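Local coordinates for ochratoxinase (PDB 4C65), which hydrolyses ochratoxin A to ochratoxin alpha and L-phenylalanine, acting as a zinc-dependent carboxypeptidase of the amidohydrolase superfamily with a preference for aromatic C-terminal residues, at residues Ala154-Ala157 with Gly158-Leu161; Ile181-Gly184 with Val185-Arg189; Val232-Ala235 with Ala236-Asn239; Val273-Leu276 with Met277-Lys280. One frame throughout, in Å; residues are numbered along the deposited sequence.

Contact 1: Ala154-Ala157 with Gly158-Leu161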
# COMPACT_ATOMS: atom_id res chain seq x y z
N ALA A 154 3.38 23.99 -4.41
CA ALA A 154 3.65 24.23 -2.99
C ALA A 154 3.54 22.98 -2.12
O ALA A 154 4.04 22.98 -1.00
CB ALA A 154 2.76 25.31 -2.44
N LEU A 155 2.86 21.95 -2.62
CA LEU A 155 2.76 20.68 -1.91
C LEU A 155 3.84 19.71 -2.41
O LEU A 155 4.23 19.77 -3.56
CB LEU A 155 1.37 20.08 -2.10
CG LEU A 155 0.26 20.74 -1.30
CD1 LEU A 155 -1.03 20.02 -1.61
CD2 LEU A 155 0.55 20.73 0.19
N PRO A 156 4.28 18.78 -1.56
CA PRO A 156 5.21 17.80 -2.06
C PRO A 156 4.54 16.89 -3.06
O PRO A 156 3.30 16.77 -3.09
CB PRO A 156 5.65 17.05 -0.81
CG PRO A 156 5.22 17.87 0.35
CD PRO A 156 4.04 18.63 -0.11
N ALA A 157 5.34 16.26 -3.90
CA ALA A 157 4.81 15.62 -5.09
C ALA A 157 3.99 14.37 -4.78
O ALA A 157 3.05 14.06 -5.50
CB ALA A 157 5.96 15.30 -6.04
N GLY A 158 4.35 13.65 -3.72
CA GLY A 158 3.60 12.44 -3.36
C GLY A 158 2.15 12.71 -2.97
O GLY A 158 1.25 11.94 -3.34
N GLU A 159 1.92 13.82 -2.28
CA GLU A 159 0.57 14.24 -1.93
C GLU A 159 -0.25 14.56 -3.16
O GLU A 159 -1.41 14.16 -3.25
CB GLU A 159 0.59 15.46 -1.00
CG GLU A 159 1.02 15.15 0.44
CD GLU A 159 2.50 14.80 0.61
OE1 GLU A 159 3.28 14.96 -0.36
OE2 GLU A 159 2.90 14.41 1.75
N VAL A 160 0.34 15.30 -4.09
CA VAL A 160 -0.39 15.71 -5.31
C VAL A 160 -0.68 14.52 -6.23
O VAL A 160 -1.81 14.33 -6.63
CB VAL A 160 0.35 16.81 -6.08
CG1 VAL A 160 -0.40 17.18 -7.34
CG2 VAL A 160 0.53 18.03 -5.18
N LEU A 161 0.31 13.67 -6.49
CA LEU A 161 0.07 12.50 -7.29
C LEU A 161 -0.71 11.39 -6.61
O LEU A 161 -1.39 10.62 -7.29
CB LEU A 161 1.37 11.96 -7.85
CG LEU A 161 1.73 12.59 -9.20
CD1 LEU A 161 2.47 13.92 -9.03
CD2 LEU A 161 2.60 11.62 -9.96

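Contact 2: Ile181-Gly184 with Val185-Arg189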
# COMPACT_ATOMS: atom_id res chain seq x y z
N ILE A 181 -3.17 14.39 -12.90
CA ILE A 181 -1.77 14.36 -13.30
C ILE A 181 -1.45 13.03 -13.97
O ILE A 181 -1.69 11.95 -13.42
CB ILE A 181 -0.83 14.53 -12.09
CG1 ILE A 181 -1.20 15.73 -11.22
CG2 ILE A 181 0.60 14.46 -12.55
CD1 ILE A 181 -0.74 17.06 -11.63
N ALA A 182 -0.87 13.11 -15.16
CA ALA A 182 -0.52 11.92 -15.90
C ALA A 182 0.76 12.18 -16.69
O ALA A 182 0.90 13.24 -17.30
CB ALA A 182 -1.66 11.49 -16.84
N ASP A 183 1.65 11.19 -16.72
CA ASP A 183 2.90 11.31 -17.42
C ASP A 183 3.13 10.11 -18.32
O ASP A 183 3.21 8.97 -17.85
CB ASP A 183 4.05 11.42 -16.43
CG ASP A 183 3.96 12.66 -15.56
OD1 ASP A 183 4.02 13.79 -16.10
OD2 ASP A 183 3.77 12.51 -14.34
N GLY A 184 3.27 10.37 -19.62
CA GLY A 184 3.50 9.32 -20.59
C GLY A 184 2.23 8.86 -21.27
O GLY A 184 1.13 9.04 -20.76
N VAL A 185 2.40 8.29 -22.46
CA VAL A 185 1.31 7.82 -23.28
C VAL A 185 0.37 6.87 -22.53
O VAL A 185 -0.83 6.94 -22.71
CB VAL A 185 1.87 7.13 -24.55
CG1 VAL A 185 0.86 6.19 -25.18
CG2 VAL A 185 2.32 8.19 -25.55
N GLU A 186 0.93 5.96 -21.73
CA GLU A 186 0.11 4.97 -21.05
C GLU A 186 -0.81 5.67 -20.07
O GLU A 186 -2.02 5.47 -20.09
CB GLU A 186 0.97 3.92 -20.31
CG GLU A 186 1.98 3.18 -21.18
CD GLU A 186 1.34 2.51 -22.40
OE1 GLU A 186 0.60 1.51 -22.23
OE2 GLU A 186 1.59 2.98 -23.53
N GLU A 187 -0.24 6.50 -19.21
CA GLU A 187 -1.02 7.16 -18.19
C GLU A 187 -2.04 8.13 -18.78
O GLU A 187 -3.14 8.27 -18.23
CB GLU A 187 -0.13 7.89 -17.18
CG GLU A 187 0.60 6.95 -16.22
CD GLU A 187 1.32 7.68 -15.09
OE1 GLU A 187 1.17 8.92 -14.92
OE2 GLU A 187 2.04 7.00 -14.35
N VAL A 188 -1.70 8.80 -19.87
CA VAL A 188 -2.63 9.80 -20.40
C VAL A 188 -3.87 9.13 -21.00
O VAL A 188 -4.96 9.74 -21.00
CB VAL A 188 -2.03 10.84 -21.37
CG1 VAL A 188 -0.99 11.71 -20.67
CG2 VAL A 188 -1.46 10.19 -22.60
N ARG A 189 -3.74 7.90 -21.47
CA ARG A 189 -4.92 7.19 -21.93
C ARG A 189 -5.89 7.04 -20.79
O ARG A 189 -7.07 7.33 -20.95
CB ARG A 189 -4.58 5.82 -22.50
CG ARG A 189 -3.90 5.85 -23.86
CD ARG A 189 -3.87 4.45 -24.44
NE ARG A 189 -2.95 4.33 -25.56
CZ ARG A 189 -3.21 4.71 -26.79
NH1 ARG A 189 -4.36 5.31 -27.09
NH2 ARG A 189 -2.29 4.52 -27.73
O HOH W 1 -0.56 9.56 -12.70
O HOH W 2 2.72 6.52 -18.76

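Contact 3: Val232-Ala235 with Ala236-Asn239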
# COMPACT_ATOMS: atom_id res chain seq x y z
N VAL A 232 -5.82 13.56 -27.71
CA VAL A 232 -6.79 13.95 -28.75
C VAL A 232 -7.50 12.72 -29.34
O VAL A 232 -8.71 12.74 -29.54
CB VAL A 232 -6.12 14.82 -29.85
CG1 VAL A 232 -7.03 14.97 -31.07
CG2 VAL A 232 -5.78 16.19 -29.28
N GLU A 233 -6.74 11.66 -29.61
CA GLU A 233 -7.29 10.42 -30.16
C GLU A 233 -8.26 9.75 -29.19
O GLU A 233 -9.30 9.24 -29.59
CB GLU A 233 -6.17 9.45 -30.51
CG GLU A 233 -5.39 9.86 -31.74
CD GLU A 233 -4.06 9.11 -31.88
OE1 GLU A 233 -3.66 8.42 -30.90
OE2 GLU A 233 -3.43 9.21 -32.96
N GLU A 234 -7.89 9.73 -27.91
CA GLU A 234 -8.77 9.18 -26.88
C GLU A 234 -10.07 9.96 -26.82
O GLU A 234 -11.12 9.35 -26.79
CB GLU A 234 -8.09 9.20 -25.52
CG GLU A 234 -7.03 8.14 -25.35
CD GLU A 234 -7.57 6.75 -25.44
OE1 GLU A 234 -8.68 6.53 -24.93
OE2 GLU A 234 -6.88 5.88 -26.02
N ALA A 235 -10.00 11.28 -26.80
CA ALA A 235 -11.21 12.10 -26.76
C ALA A 235 -12.08 11.85 -27.99
O ALA A 235 -13.27 11.60 -27.87
CB ALA A 235 -10.86 13.57 -26.68
N ALA A 236 -11.43 11.87 -29.16
CA ALA A 236 -12.09 11.69 -30.44
C ALA A 236 -12.86 10.39 -30.56
O ALA A 236 -13.91 10.35 -31.18
CB ALA A 236 -11.08 11.80 -31.55
N ARG A 237 -12.35 9.31 -29.98
CA ARG A 237 -13.01 8.00 -30.09
C ARG A 237 -14.38 7.98 -29.39
O ARG A 237 -15.24 7.23 -29.77
CB ARG A 237 -12.10 6.90 -29.58
CG ARG A 237 -12.49 5.51 -30.03
CD ARG A 237 -11.28 4.63 -30.14
NE ARG A 237 -10.57 4.71 -28.90
CZ ARG A 237 -9.31 5.10 -28.73
NH1 ARG A 237 -8.48 5.40 -29.74
NH2 ARG A 237 -8.86 5.14 -27.49
N GLN A 238 -14.57 8.87 -28.41
CA GLN A 238 -15.83 9.01 -27.76
C GLN A 238 -16.53 10.32 -28.16
O GLN A 238 -17.43 10.79 -27.47
CB GLN A 238 -15.65 8.94 -26.22
CG GLN A 238 -14.93 7.70 -25.72
CD GLN A 238 -15.59 6.42 -26.19
OE1 GLN A 238 -16.82 6.29 -26.15
NE2 GLN A 238 -14.79 5.47 -26.59
N ASN A 239 -16.13 10.88 -29.30
CA ASN A 239 -16.75 12.10 -29.82
C ASN A 239 -16.62 13.31 -28.93
O ASN A 239 -17.55 14.12 -28.82
CB ASN A 239 -18.21 11.86 -30.20
CG ASN A 239 -18.39 11.68 -31.70
OD1 ASN A 239 -17.52 11.18 -32.39
ND2 ASN A 239 -19.56 12.03 -32.18

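Contact 4: Val273-Leu276 with Met277-Lys280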
# COMPACT_ATOMS: atom_id res chain seq x y z
N VAL A 273 -0.71 31.47 -36.47
CA VAL A 273 -1.72 30.81 -35.63
C VAL A 273 -3.16 31.07 -36.12
O VAL A 273 -3.96 30.14 -36.22
CB VAL A 273 -1.62 31.29 -34.18
CG1 VAL A 273 -2.73 30.69 -33.34
CG2 VAL A 273 -0.27 30.91 -33.58
N TRP A 274 -3.48 32.33 -36.42
CA TRP A 274 -4.83 32.67 -36.87
C TRP A 274 -5.20 31.89 -38.12
O TRP A 274 -6.28 31.28 -38.19
CB TRP A 274 -4.98 34.18 -37.12
CG TRP A 274 -4.52 35.05 -35.98
CD1 TRP A 274 -4.65 34.79 -34.65
CD2 TRP A 274 -3.88 36.34 -36.08
NE1 TRP A 274 -4.12 35.83 -33.91
CE2 TRP A 274 -3.64 36.79 -34.77
CE3 TRP A 274 -3.47 37.13 -37.15
CZ2 TRP A 274 -3.00 37.99 -34.49
CZ3 TRP A 274 -2.85 38.36 -36.88
CH2 TRP A 274 -2.62 38.77 -35.56
N GLU A 275 -4.31 31.88 -39.10
CA GLU A 275 -4.53 31.14 -40.34
C GLU A 275 -4.71 29.65 -40.10
O GLU A 275 -5.63 29.04 -40.66
CB GLU A 275 -3.37 31.36 -41.33
CG GLU A 275 -3.36 32.76 -41.91
CD GLU A 275 -4.75 33.19 -42.36
OE1 GLU A 275 -5.36 32.44 -43.16
OE2 GLU A 275 -5.24 34.26 -41.90
N LEU A 276 -3.85 29.06 -39.27
CA LEU A 276 -3.98 27.66 -38.92
C LEU A 276 -5.32 27.37 -38.26
O LEU A 276 -5.94 26.33 -38.54
CB LEU A 276 -2.85 27.18 -37.98
CG LEU A 276 -1.55 26.77 -38.66
CD1 LEU A 276 -0.46 26.52 -37.61
CD2 LEU A 276 -1.74 25.51 -39.50
N MET A 277 -5.75 28.24 -37.37
CA MET A 277 -6.98 28.01 -36.63
C MET A 277 -8.20 28.09 -37.55
O MET A 277 -9.18 27.36 -37.37
CB MET A 277 -7.11 28.99 -35.48
CG MET A 277 -6.14 28.71 -34.33
SD MET A 277 -6.27 29.94 -33.03
CE MET A 277 -7.74 29.35 -32.17
N LYS A 278 -8.14 29.00 -38.53
CA LYS A 278 -9.18 29.10 -39.56
C LYS A 278 -9.20 27.86 -40.43
O LYS A 278 -10.25 27.29 -40.66
CB LYS A 278 -8.95 30.31 -40.43
CG LYS A 278 -9.44 31.60 -39.81
CD LYS A 278 -9.58 32.69 -40.85
CE LYS A 278 -8.23 33.27 -41.23
NZ LYS A 278 -8.31 33.99 -42.54
N GLU A 279 -8.02 27.47 -40.89
CA GLU A 279 -7.81 26.31 -41.76
C GLU A 279 -8.37 25.04 -41.14
O GLU A 279 -9.07 24.28 -41.78
CB GLU A 279 -6.30 26.12 -42.00
CG GLU A 279 -5.76 26.42 -43.38
CD GLU A 279 -4.22 26.49 -43.32
OE1 GLU A 279 -3.67 25.47 -42.81
OE2 GLU A 279 -3.59 27.52 -43.74
N LYS A 280 -8.07 24.83 -39.87
CA LYS A 280 -8.44 23.60 -39.18
C LYS A 280 -9.71 23.68 -38.35
O LYS A 280 -10.12 22.69 -37.75
CB LYS A 280 -7.28 23.17 -38.29
CG LYS A 280 -6.02 22.80 -39.06
CD LYS A 280 -4.88 22.53 -38.08
CE LYS A 280 -3.65 22.01 -38.78
NZ LYS A 280 -3.83 20.68 -39.39

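Contact 1: Ala154-Ala157 with Gly158-Leu161
P156 and A157 turn the loop into helix 157-164, with the first full helical bond running from L161 N to A157 O at 2.9 Å and nearly straight (175°). One residue earlier, P156 O receives two weak bonds, from E159 N at 3.4 Å and from V160 N at 3.5 Å.

P156 is the N-cap, and the residues flanking this turn form a hydrophobic staple: L155, just before the cap, meets V160, the fourth residue of the helix, with L155 CB 3.8 Å from V160 CG2. The V160 chi1 of 178° sets CG1 opposite the backbone N and leaves CG2 as the branch facing the loop.

E159 folds back at chi2 (71°), bringing OE1 over the face of the proline ring, 3.2 Å from P156 CB. OE1 also lies 3.3 Å from P156 O, two acceptors that do not bond. A capping box is ruled out, because proline has no N-H to offer this glutamate. The carboxylate still sits at the amino end of the helix, where the dipole would probably favour its charge. Neighbouring subunits cover the turn: R197 of the second packs on A157 and V160, L86 of the third on P156.

Contact 2: Ile181-Gly184 with Val185-Arg189
The E187 carboxylate has D183 on one face and a water on the other. D183 N donates to E187 OE1 over 2.9 Å, a fairly straight bond (166°) that arrives 39° above the carboxylate plane, and D183 O lies over the same face. From the opposite face a water donates to E187 OE1, also at 2.9 Å, and ties it to I181 O. OE2, at the other corner, pairs with R190 of the second subunit. The nearby D183 carboxylate is held by T146 through OD2 and by R193 and R190 of that same subunit.

Under these groups the chain enters helix 185-198. G184 is the N-cap, and V188 N bonds to G184 O at 3.0 Å. E187 is the third helix residue but reaches past the cap to D183, whereas the cap N-H of G184 goes to E227. With chi1 at -73°, CG of E187 lies beside its own backbone N and the extended chain runs back along the loop. G184 has a positive phi, a conformation that suits glycine. A second water bridges D183 O and E187 N, and beneath the turn A182 CB packs on V188 CG1 at 3.9 Å.

D183 OD2 and E187 OE1 lie 4.5 Å apart, yet R190 of the second subunit pairs with both side chains. R190 and R193 of that subunit probably help both acids stay ionised, and their salt bridges tie this helix start to the neighbouring chain.

Contact 3: Val232-Ala235 with Ala236-Asn239
E234 and R237, one turn apart, run side by side on the close-packed flank of helix 225-237, which lies against helix 185-198. R237 NH2 meets E234 OE2 at 2.6 Å in a salt bridge with a weak hydrogen bond; NH2 also lies implausibly close to E234 CD (2.9 Å), so the exact placing of the guanidinium is doubtful. As modelled, OE2 sits in the guanidinium plane, at its edge, but the carboxylate itself is turned 73° to that plane. The bend at chi3 of R237 (52°) folds the guanidinium back over the helix, and E233 O sits above it, away from its centre. The E234 carboxylate is also shared with R189 and R193 of helix 185-198, so three arginines gather round one buried acid.

This helix is the crossover between strands 203-206 and 242-246 of the twisted TIM barrel, and A235, buried on its inner side, packs on V242. A Schellman motif ends it: N239 takes a positive phi (62°) as the C-prime residue and bonds through its N to A236 O at 3.0 Å, while R240 N turns back to A235 O. Ahead of that, A236 N still makes a regular 2.9 Å bond to V232 O. Q238 is buried against the fourth subunit, giving NE2 to A221 O there.

The looser part is small. A236 is exposed to solvent, its CB resting 3.2 Å from V232 O and close to E233 O, and the E233 carboxylate makes a long, weak ion pair with K229.

Contact 4: Val273-Leu276 with Met277-Lys280
V273 O to M277 N, W274 O to K278 N, E275 O to E279 N and L276 O to K280 N are four successive alpha-helical bonds, all 2.9 to 3.0 Å long. They form the body of helix 271-280, the crossover between strands 262-263 and 283-285 in the TIM barrel. Unlike the other three contacts, this one is touched by no other chain of the assembly.

V273 and M277 are buried and lie alongside each other, V273 CG1 being 3.6 Å from M277 SD. The methionine is extended as far as SD and then bends at chi3 (79°); its side chain also packs on I256, I282 and V329.

W274 and the E275-K278 pair lie toward helix 304-327. The indole of W274 packs there on A324 and A327. E275 and K278 point the same way one turn apart, and the ammonium straddles the carboxylate: K278 NZ is 3.1 Å from E275 OE2 and 3.4 Å from OE1, both weak bonds of a salt bridge. A bend in each chain, at chi2 of E275 and chi3 of K278, brings the two ends together, and NZ also makes a weak bond to A327 O.

L276 packs on M253 of helix 249-258. Its CD2 also touches E279 OE1 at 3.8 Å, where the two side chains cross, and K280 CE at 4.1 Å, where they run side by side.

How the contacts relate
Contacts 1, 2 and 3 form a chain of neighbours. Contacts 1 and 2, with centres about 17 Å apart, meet through packing of L161 CG on I181 CG2 at 4.0 Å; both face the second subunit. Contact 2 joins contact 3 by the salt bridge from R189 NH1 to E234 OE2, 2.8 Å long, and both touch the fourth subunit. Contact 4 stands apart, its nearest atoms about 11 Å from contact 3. The two barrel helices come closer to the metal site: the side chains of A235 and K204 are about 10 Å apart, as are those of M277 and H265. Contacts 1 and 2 lie away from it.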